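PDB 2GNO: DNA polymerase III, gamma subunit-related protein from Thermotoga maritima, which probably binds DNA and resembles the gamma and delta-type subunits of the bacterial clamp loader. Local coordinates for residues L208-L213 / I245-R250; N256-V261 / K265-L270; E215-V220 / N289-H294. All coordinates share one frame; numbering follows the deposited sequence. Where two conformers were deposited one is given.

How the contacts relate
All three contacts lie on the same side of the chain's centre, among the helices of its C-terminal part. Contacts 1 and 3 are buried and share helix 203-219. In contact 1 that helix meets helix 239-254, and in contact 3 it meets helix 283-298. Their centres are about 11 Å apart, and Ile290 packs on Leu248 and Thr249 between them. Contact 2 is a surface contact, where a loop folds back on helix 261-274. Contact 1 sets a sulfur over a guanidinium. Contact 3 pairs the CH-pi contact of a leucine methyl on a phenyl ring with a water bridge. Contact 2 rests on one indole. Asn256 and His294 join contacts 2 and 3 through their side chains.

Contact 1: L208-L213 / I245-R250; sequences LACREL and IQRLTR
Cys210 is the residue of 208-213 that comes closest to helix 239-254, where it meets Arg247 and Leu248. The CA atoms of Cys210 and Leu248 are 6.7 Å apart, so the helices run close here. CB and SG of Cys210 have different partners. SG is anti to the carbonyl carbon (chi1 -76°), and this carries it over one face of the Arg247 guanidinium. It lies 3.7 Å above that plane, toward the rim, and Cys210 SG is 3.8 Å from Arg247 NE. The touch is packing, not a polar bond. The Arg247 chain bends at chi3 (68°), which turns the flat group across the sulfur. Arg247 NH1 then bonds to the carbonyl of Ser201, and this should hold the group in place. Cys210 CB meets a branch of Leu248 instead, with Leu248 CD2 3.9 Å away. Further along, Leu213 also faces helix 239-254 but is more distant, with Leu213 CD2 4.7 Å from Leu248 CD1. On the second helix, Thr249 OG1 turns back to Ile245 O at 2.7 Å. That oxygen also accepts the backbone bond from Thr249 N. The hydroxyl comes from above the carbonyl plane. Leu248 and Thr249 continue the packing onto Ile290 of helix 283-298. This is helix-to-helix packing in an all-helical bundle, consistent with the C-terminal domain of clamp-loader subunits.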
loop_
_atom_site.group_PDB
_atom_site.type_symbol
_atom_site.label_atom_id
_atom_site.label_comp_id
_atom_site.label_asym_id
_atom_site.label_seq_id
_atom_site.Cartn_x
_atom_site.Cartn_y
_atom_site.Cartn_z
ATOM N N LEU A 208 1.540 -7.165 11.511
ATOM C CA LEU A 208 1.817 -8.028 12.643
ATOM C C LEU A 208 0.756 -7.881 13.713
ATOM O O LEU A 208 0.368 -8.877 14.326
ATOM C CB LEU A 208 3.247 -7.803 13.196
ATOM C CG LEU A 208 4.386 -8.113 12.201
ATOM C CD1 LEU A 208 5.773 -7.893 12.810
ATOM C CD2 LEU A 208 4.289 -9.529 11.664
ATOM N N ALA A 209 0.250 -6.671 13.931
ATOM C CA ALA A 209 -0.824 -6.475 14.920
ATOM C C ALA A 209 -2.101 -7.157 14.421
ATOM O O ALA A 209 -2.829 -7.752 15.220
ATOM C CB ALA A 209 -1.061 -5.008 15.174
ATOM N N CYS A 210 -2.389 -7.045 13.122
ATOM C CA CYS A 210 -3.559 -7.733 12.537
ATOM C C CYS A 210 -3.415 -9.250 12.686
ATOM O O CYS A 210 -4.374 -9.901 13.057
ATOM C CB CYS A 210 -3.832 -7.324 11.105
ATOM S SG CYS A 210 -4.600 -5.698 11.059
ATOM N N ARG A 211 -2.237 -9.788 12.371
ATOM C CA ARG A 211 -1.968 -11.222 12.520
ATOM C C ARG A 211 -2.207 -11.665 13.962
ATOM O O ARG A 211 -2.848 -12.688 14.206
ATOM C CB ARG A 211 -0.540 -11.587 12.093
ATOM C CG ARG A 211 -0.335 -11.655 10.589
ATOM C CD ARG A 211 1.066 -12.115 10.177
ATOM N NE ARG A 211 1.470 -13.415 10.748
ATOM C CZ ARG A 211 2.181 -13.611 11.873
ATOM N NH1 ARG A 211 2.607 -12.612 12.645
ATOM N NH2 ARG A 211 2.472 -14.841 12.250
ATOM N N GLU A 212 -1.695 -10.881 14.908
ATOM C CA GLU A 212 -1.864 -11.156 16.323
ATOM C C GLU A 212 -3.316 -11.093 16.783
ATOM O O GLU A 212 -3.738 -11.932 17.576
ATOM C CB GLU A 212 -1.017 -10.184 17.139
ATOM C CG GLU A 212 -1.118 -10.303 18.650
ATOM C CD GLU A 212 -0.753 -11.660 19.164
ATOM O OE1 GLU A 212 0.135 -12.333 18.596
ATOM O OE2 GLU A 212 -1.332 -12.033 20.193
ATOM N N LEU A 213 -4.073 -10.110 16.314
ATOM C CA LEU A 213 -5.472 -10.017 16.703
ATOM C C LEU A 213 -6.241 -11.250 16.170
ATOM O O LEU A 213 -7.113 -11.774 16.863
ATOM C CB LEU A 213 -6.111 -8.731 16.177
ATOM C CG LEU A 213 -7.561 -8.498 16.639
ATOM C CD1 LEU A 213 -7.651 -8.359 18.149
ATOM C CD2 LEU A 213 -8.219 -7.341 15.953
ATOM N N ILE A 245 -11.955 -4.660 8.669
ATOM C CA ILE A 245 -12.593 -5.770 7.925
ATOM C C ILE A 245 -11.809 -6.097 6.667
ATOM O O ILE A 245 -11.469 -7.249 6.434
ATOM C CB ILE A 245 -14.061 -5.458 7.573
ATOM C CG1 ILE A 245 -14.908 -5.544 8.842
ATOM C CG2 ILE A 245 -14.624 -6.461 6.515
ATOM C CD1 ILE A 245 -16.305 -5.013 8.682
ATOM N N GLN A 246 -11.514 -5.070 5.883
ATOM C CA GLN A 246 -10.746 -5.236 4.644
ATOM C C GLN A 246 -9.385 -5.872 4.901
ATOM O O GLN A 246 -9.035 -6.854 4.265
ATOM C CB GLN A 246 -10.600 -3.889 3.904
ATOM C CG GLN A 246 -11.911 -3.312 3.377
ATOM C CD GLN A 246 -12.577 -4.210 2.347
ATOM O OE1 GLN A 246 -11.925 -5.052 1.731
ATOM N NE2 GLN A 246 -13.878 -4.023 2.144
ATOM N N ARG A 247 -8.655 -5.347 5.869
ATOM C CA ARG A 247 -7.341 -5.888 6.186
ATOM C C ARG A 247 -7.383 -7.308 6.679
ATOM O O ARG A 247 -6.575 -8.113 6.246
ATOM C CB ARG A 247 -6.637 -5.064 7.237
ATOM C CG ARG A 247 -6.350 -3.723 6.762
ATOM C CD ARG A 247 -5.636 -2.927 7.770
ATOM N NE ARG A 247 -4.294 -3.443 7.975
ATOM C CZ ARG A 247 -3.330 -2.782 8.598
ATOM N NH1 ARG A 247 -3.518 -1.556 9.069
ATOM N NH2 ARG A 247 -2.147 -3.344 8.702
ATOM N N LEU A 248 -8.313 -7.612 7.588
ATOM C CA LEU A 248 -8.413 -8.966 8.113
ATOM C C LEU A 248 -8.856 -9.949 7.023
ATOM O O LEU A 248 -8.322 -11.054 6.954
ATOM C CB LEU A 248 -9.342 -9.023 9.331
ATOM C CG LEU A 248 -8.913 -8.233 10.574
ATOM C CD1 LEU A 248 -9.884 -8.516 11.703
ATOM C CD2 LEU A 248 -7.502 -8.579 11.019
ATOM N N THR A 249 -9.811 -9.543 6.183
ATOM C CA THR A 249 -10.298 -10.381 5.083
ATOM C C THR A 249 -9.140 -10.786 4.193
ATOM O O THR A 249 -9.032 -11.961 3.832
ATOM C CB THR A 249 -11.398 -9.659 4.292
ATOM O OG1 THR A 249 -12.507 -9.449 5.158
ATOM C CG2 THR A 249 -11.864 -10.487 3.099
ATOM N N ARG A 250 -8.256 -9.825 3.874
ATOM C CA ARG A 250 -7.055 -10.107 3.060
ATOM C C ARG A 250 -6.121 -11.102 3.743
ATOM O O ARG A 250 -5.668 -12.048 3.098
ATOM C CB ARG A 250 -6.319 -8.824 2.637
ATOM C CG ARG A 250 -7.132 -8.012 1.661
ATOM C CD ARG A 250 -6.441 -6.753 1.175
ATOM N NE ARG A 250 -7.308 -5.998 0.273
ATOM C CZ ARG A 250 -7.364 -6.181 -1.045
#

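Contact 2: N256-V261 / K265-L270; sequences NTWESV and KSVSFL
The loop 256-261 doubles back beside the start of helix 261-274, with the CA atoms of Trp258 and Val267 7.1 Å apart. Lys265 N makes a weak, bent bond to Val261 O (3.5 Å, 139°). Trp258 carries the contact. Its CG is anti to the carbonyl carbon (chi1 -51°), and the indole lies against the helix. Val267 CG2 sits over one face, nearest the five-membered ring, but the modelled approach is too short and its exact height is doubtful. Asn256 CB lies over the opposite face, toward its rim. The six-membered ring meets two other side chains obliquely. Leu270 CD1 lies 3.6 Å from Trp258 CZ2, and Ser266 CB lies 3.8 Å from Trp258 CZ3. The indole nitrogen is held by the carbonyl of Leu253. With an alanine here, a gap is likely to open beside Val267 and Leu270, and the Leu253 carbonyl would lose this donor. The indole sits among three helices: 261-274 is one wall, Ile252 of helix 239-254 touches it, and Ile293 of helix 283-298 packs on its far end.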
loop_
_atom_site.group_PDB
_atom_site.type_symbol
_atom_site.label_atom_id
_atom_site.label_comp_id
_atom_site.label_asym_id
_atom_site.label_seq_id
_atom_site.Cartn_x
_atom_site.Cartn_y
_atom_site.Cartn_z
ATOM N N ASN A 256 -4.399 -18.876 4.678
ATOM C CA ASN A 256 -5.191 -20.107 4.868
ATOM C C ASN A 256 -5.305 -20.778 3.498
ATOM O O ASN A 256 -5.206 -20.095 2.481
ATOM C CB ASN A 256 -6.635 -19.815 5.329
ATOM C CG ASN A 256 -6.779 -19.566 6.829
ATOM O OD1 ASN A 256 -6.473 -20.437 7.639
ATOM N ND2 ASN A 256 -7.393 -18.446 7.189
ATOM N N THR A 257 -5.522 -22.088 3.470
ATOM C CA THR A 257 -5.703 -22.837 2.210
ATOM C C THR A 257 -7.192 -23.183 2.111
ATOM O O THR A 257 -7.829 -23.435 3.138
ATOM C CB THR A 257 -4.823 -24.093 2.145
ATOM O OG1 THR A 257 -5.169 -24.991 3.206
ATOM C CG2 THR A 257 -3.355 -23.702 2.255
ATOM N N TRP A 258 -7.737 -23.210 0.890
ATOM C CA TRP A 258 -9.175 -23.453 0.680
ATOM C C TRP A 258 -9.555 -24.550 -0.339
ATOM O O TRP A 258 -10.166 -24.270 -1.379
ATOM C CB TRP A 258 -9.800 -22.121 0.259
ATOM C CG TRP A 258 -9.474 -20.956 1.169
ATOM C CD1 TRP A 258 -8.486 -20.037 0.983
ATOM C CD2 TRP A 258 -10.141 -20.579 2.384
ATOM N NE1 TRP A 258 -8.494 -19.125 2.000
ATOM C CE2 TRP A 258 -9.496 -19.433 2.874
ATOM C CE3 TRP A 258 -11.214 -21.109 3.111
ATOM C CZ2 TRP A 258 -9.886 -18.803 4.051
ATOM C CZ3 TRP A 258 -11.590 -20.492 4.275
ATOM C CH2 TRP A 258 -10.929 -19.348 4.737
ATOM N N GLU A 259 -9.260 -25.803 0.001
ATOM C CA GLU A 259 -9.546 -26.940 -0.870
ATOM C C GLU A 259 -10.980 -27.495 -0.881
ATOM O O GLU A 259 -11.470 -27.887 -1.940
ATOM N N SER A 260 -11.644 -27.522 0.275
ATOM C CA SER A 260 -13.003 -28.067 0.393
ATOM C C SER A 260 -14.157 -27.347 -0.316
ATOM O O SER A 260 -13.995 -26.248 -0.836
ATOM N N VAL A 261 -15.315 -28.010 -0.350
ATOM C CA VAL A 261 -16.542 -27.456 -0.956
ATOM C C VAL A 261 -17.093 -26.369 -0.031
ATOM O O VAL A 261 -17.589 -25.329 -0.501
ATOM C CB VAL A 261 -17.631 -28.542 -1.190
ATOM C CG1 VAL A 261 -18.938 -27.911 -1.720
ATOM C CG2 VAL A 261 -17.125 -29.621 -2.139
ATOM N N LYS A 265 -17.438 -21.862 -0.296
ATOM C CA LYS A 265 -18.493 -20.931 0.111
ATOM C C LYS A 265 -17.803 -19.790 0.883
ATOM O O LYS A 265 -18.116 -18.633 0.678
ATOM C CB LYS A 265 -19.535 -21.592 1.028
ATOM C CG LYS A 265 -20.637 -20.634 1.479
ATOM C CD LYS A 265 -21.625 -21.258 2.433
ATOM C CE LYS A 265 -22.665 -20.216 2.833
ATOM N NZ LYS A 265 -23.650 -20.706 3.827
ATOM N N SER A 266 -16.909 -20.145 1.807
ATOM C CA SER A 266 -16.171 -19.162 2.614
ATOM C C SER A 266 -15.306 -18.237 1.774
ATOM O O SER A 266 -15.309 -17.030 1.988
ATOM C CB SER A 266 -15.301 -19.863 3.653
ATOM O OG SER A 266 -16.101 -20.565 4.566
ATOM N N VAL A 267 -14.576 -18.801 0.816
ATOM C CA VAL A 267 -13.726 -18.009 -0.086
ATOM C C VAL A 267 -14.564 -17.042 -0.894
ATOM O O VAL A 267 -14.166 -15.889 -1.058
ATOM C CB VAL A 267 -12.919 -18.893 -1.076
ATOM C CG1 VAL A 267 -12.216 -18.070 -2.167
ATOM C CG2 VAL A 267 -11.913 -19.664 -0.348
ATOM N N SER A 268 -15.706 -17.517 -1.413
ATOM C CA SER A 268 -16.617 -16.672 -2.196
ATOM C C SER A 268 -17.126 -15.503 -1.383
ATOM O O SER A 268 -17.267 -14.408 -1.914
ATOM C CB SER A 268 -17.800 -17.476 -2.745
ATOM O OG SER A 268 -17.342 -18.410 -3.696
ATOM N N PHE A 269 -17.406 -15.746 -0.102
ATOM C CA PHE A 269 -17.852 -14.703 0.823
ATOM C C PHE A 269 -16.707 -13.713 1.083
ATOM O O PHE A 269 -16.883 -12.509 0.922
ATOM C CB PHE A 269 -18.363 -15.333 2.118
ATOM C CG PHE A 269 -18.724 -14.346 3.188
ATOM C CD1 PHE A 269 -19.923 -13.651 3.128
ATOM C CD2 PHE A 269 -17.898 -14.162 4.301
ATOM C CE1 PHE A 269 -20.269 -12.756 4.140
ATOM C CE2 PHE A 269 -18.238 -13.262 5.299
ATOM C CZ PHE A 269 -19.427 -12.572 5.225
ATOM N N LEU A 270 -15.529 -14.226 1.427
ATOM C CA LEU A 270 -14.340 -13.386 1.675
ATOM C C LEU A 270 -13.983 -12.533 0.448
ATOM O O LEU A 270 -13.752 -11.320 0.593
ATOM C CB LEU A 270 -13.155 -14.255 2.126
ATOM C CG LEU A 270 -13.272 -14.941 3.500
ATOM C CD1 LEU A 270 -12.232 -16.051 3.673
ATOM C CD2 LEU A 270 -13.194 -13.953 4.619
#

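Contact 3: E215-V220 / N289-H294; sequences ERFSKV and NILAIH
A water bridges Glu215 and His294 across the two helices. It is 2.7 Å from His294 NE2, in the plane of the imidazole at its edge, and it donates to Glu215 OE1 at 2.8 Å. Glu215 OE1 and His294 NE2 are themselves 5.2 Å apart, so the water makes the link. His294 CG is anti to the backbone N (chi1 177°), which sends the ring across toward helix 203-219. Its other nitrogen, ND1, bonds to the side-chain amide of Asn256. The imidazole is thus held at both nitrogens, which should fix its rotation. Ser218 CB rests obliquely against the ring, 4.1 Å from His294 CD2. One residue back, Phe217 meets Leu291, and the chemistry becomes apolar. Leu291 CD1 stands over the centre of the Phe217 ring, 3.6 Å from the centroid and only 4° off the ring normal. This is a CH-pi contact over the face. The second methyl reaches the side of the ring nearer the backbone, with Leu291 CD2 3.7 Å from Phe217 CD2. Phe225 makes an edge-to-face pair with Phe217, and Leu228 and Val232 of helix 225-235 add to its packing. Glu215, Arg216, Lys219 and Val220 also line a pocket that holds 2-ethoxyethanol, probably from the crystallisation liquor. The contact joins the end of helix 203-219 to helix 283-298, as part of a helical bundle like that of the C-terminal domain of clamp-loader subunits.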
loop_
_atom_site.group_PDB
_atom_site.type_symbol
_atom_site.label_atom_id
_atom_site.label_comp_id
_atom_site.label_asym_id
_atom_site.label_seq_id
_atom_site.Cartn_x
_atom_site.Cartn_y
_atom_site.Cartn_z
ATOM N N GLU A 215 -5.055 -14.245 15.608
ATOM C CA GLU A 215 -4.627 -15.381 16.400
ATOM C C GLU A 215 -5.378 -15.394 17.725
ATOM O O GLU A 215 -5.703 -16.462 18.212
ATOM C CB GLU A 215 -3.091 -15.381 16.608
ATOM C CG GLU A 215 -2.505 -16.628 17.300
ATOM C CD GLU A 215 -2.649 -17.918 16.503
ATOM O OE1 GLU A 215 -3.092 -17.903 15.339
ATOM O OE2 GLU A 215 -2.312 -18.972 17.053
ATOM N N ARG A 216 -5.666 -14.223 18.299
ATOM C CA ARG A 216 -6.436 -14.160 19.545
ATOM C C ARG A 216 -7.847 -14.608 19.319
ATOM O O ARG A 216 -8.394 -15.284 20.176
ATOM C CB ARG A 216 -6.422 -12.785 20.161
ATOM C CG ARG A 216 -5.065 -12.448 20.627
ATOM C CD ARG A 216 -4.978 -11.152 21.291
ATOM N NE ARG A 216 -3.582 -10.910 21.630
ATOM C CZ ARG A 216 -3.138 -9.904 22.368
ATOM N NH1 ARG A 216 -3.971 -9.051 22.960
ATOM N NH2 ARG A 216 -1.828 -9.819 22.572
ATOM N N PHE A 217 -8.452 -14.210 18.201
ATOM C CA PHE A 217 -9.791 -14.669 17.893
ATOM C C PHE A 217 -9.774 -16.147 17.588
ATOM O O PHE A 217 -10.734 -16.813 17.886
ATOM C CB PHE A 217 -10.479 -13.882 16.774
ATOM C CG PHE A 217 -11.023 -12.565 17.228
ATOM C CD1 PHE A 217 -12.189 -12.522 17.980
ATOM C CD2 PHE A 217 -10.433 -11.392 16.868
ATOM C CE1 PHE A 217 -12.716 -11.348 18.400
ATOM C CE2 PHE A 217 -10.981 -10.179 17.285
ATOM C CZ PHE A 217 -12.120 -10.166 18.043
ATOM N N SER A 218 -8.702 -16.651 16.984
ATOM C CA SER A 218 -8.568 -18.079 16.704
ATOM C C SER A 218 -8.381 -18.950 17.972
ATOM O O SER A 218 -8.950 -20.040 18.068
ATOM C CB SER A 218 -7.373 -18.300 15.766
ATOM O OG SER A 218 -7.254 -19.676 15.402
ATOM N N LYS A 219 -7.614 -18.462 18.942
ATOM C CA LYS A 219 -7.295 -19.202 20.161
ATOM C C LYS A 219 -8.021 -18.866 21.459
ATOM O O LYS A 219 -7.868 -19.612 22.430
ATOM C CB LYS A 219 -5.795 -19.068 20.447
ATOM C CG LYS A 219 -4.867 -19.591 19.362
ATOM C CD LYS A 219 -5.043 -21.072 19.060
ATOM C CE LYS A 219 -3.961 -21.547 18.101
ATOM N NZ LYS A 219 -4.062 -22.992 17.777
ATOM N N VAL A 220 -8.739 -17.754 21.534
ATOM C CA VAL A 220 -9.451 -17.419 22.774
ATOM C C VAL A 220 -10.378 -18.572 23.163
ATOM O O VAL A 220 -10.938 -19.215 22.300
ATOM C CB VAL A 220 -10.261 -16.114 22.655
ATOM C CG1 VAL A 220 -11.324 -16.173 21.529
ATOM C CG2 VAL A 220 -10.891 -15.745 23.974
ATOM N N ASN A 289 -18.537 -12.855 11.023
ATOM C CA ASN A 289 -18.461 -13.944 10.059
ATOM C C ASN A 289 -17.043 -14.265 9.576
ATOM O O ASN A 289 -16.713 -15.425 9.518
ATOM C CB ASN A 289 -19.426 -13.700 8.891
ATOM C CG ASN A 289 -20.913 -13.827 9.296
ATOM O OD1 ASN A 289 -21.303 -14.701 10.077
ATOM N ND2 ASN A 289 -21.748 -13.010 8.682
ATOM N N ILE A 290 -16.224 -13.266 9.239
ATOM C CA ILE A 290 -14.849 -13.542 8.761
ATOM C C ILE A 290 -14.006 -14.187 9.875
ATOM O O ILE A 290 -13.269 -15.138 9.634
ATOM C CB ILE A 290 -14.132 -12.289 8.149
ATOM C CG1 ILE A 290 -13.778 -11.208 9.186
ATOM C CG2 ILE A 290 -14.971 -11.694 7.015
ATOM C CD1 ILE A 290 -13.010 -10.025 8.612
ATOM N N LEU A 291 -14.129 -13.655 11.081
ATOM C CA LEU A 291 -13.416 -14.159 12.250
ATOM C C LEU A 291 -13.842 -15.573 12.601
ATOM O O LEU A 291 -12.986 -16.399 12.956
ATOM C CB LEU A 291 -13.629 -13.240 13.449
ATOM C CG LEU A 291 -12.983 -11.880 13.396
ATOM C CD1 LEU A 291 -13.418 -11.061 14.599
ATOM C CD2 LEU A 291 -11.459 -11.991 13.356
ATOM N N ALA A 292 -15.144 -15.848 12.511
ATOM C CA ALA A 292 -15.669 -17.186 12.762
ATOM C C ALA A 292 -15.139 -18.122 11.698
ATOM O O ALA A 292 -14.755 -19.238 12.016
ATOM C CB ALA A 292 -17.191 -17.205 12.761
ATOM N N ILE A 293 -15.116 -17.665 10.433
ATOM C CA ILE A 293 -14.576 -18.470 9.335
ATOM C C ILE A 293 -13.124 -18.863 9.643
ATOM O O ILE A 293 -12.755 -20.033 9.518
ATOM C CB ILE A 293 -14.674 -17.700 7.963
ATOM C CG1 ILE A 293 -16.132 -17.681 7.476
ATOM C CG2 ILE A 293 -13.820 -18.359 6.882
ATOM C CD1 ILE A 293 -16.413 -16.671 6.335
ATOM N N HIS A 294 -12.328 -17.880 10.030
ATOM C CA HIS A 294 -10.916 -18.071 10.353
ATOM C C HIS A 294 -10.689 -18.995 11.551
ATOM O O HIS A 294 -9.862 -19.908 11.488
ATOM C CB HIS A 294 -10.255 -16.718 10.605
ATOM C CG HIS A 294 -8.809 -16.814 11.007
ATOM N ND1 HIS A 294 -7.814 -17.194 10.130
ATOM C CD2 HIS A 294 -8.192 -16.540 12.181
ATOM C CE1 HIS A 294 -6.650 -17.160 10.754
ATOM N NE2 HIS A 294 -6.854 -16.779 12.002
HETATM O O HOH W 1 -4.447 -16.856 13.164
#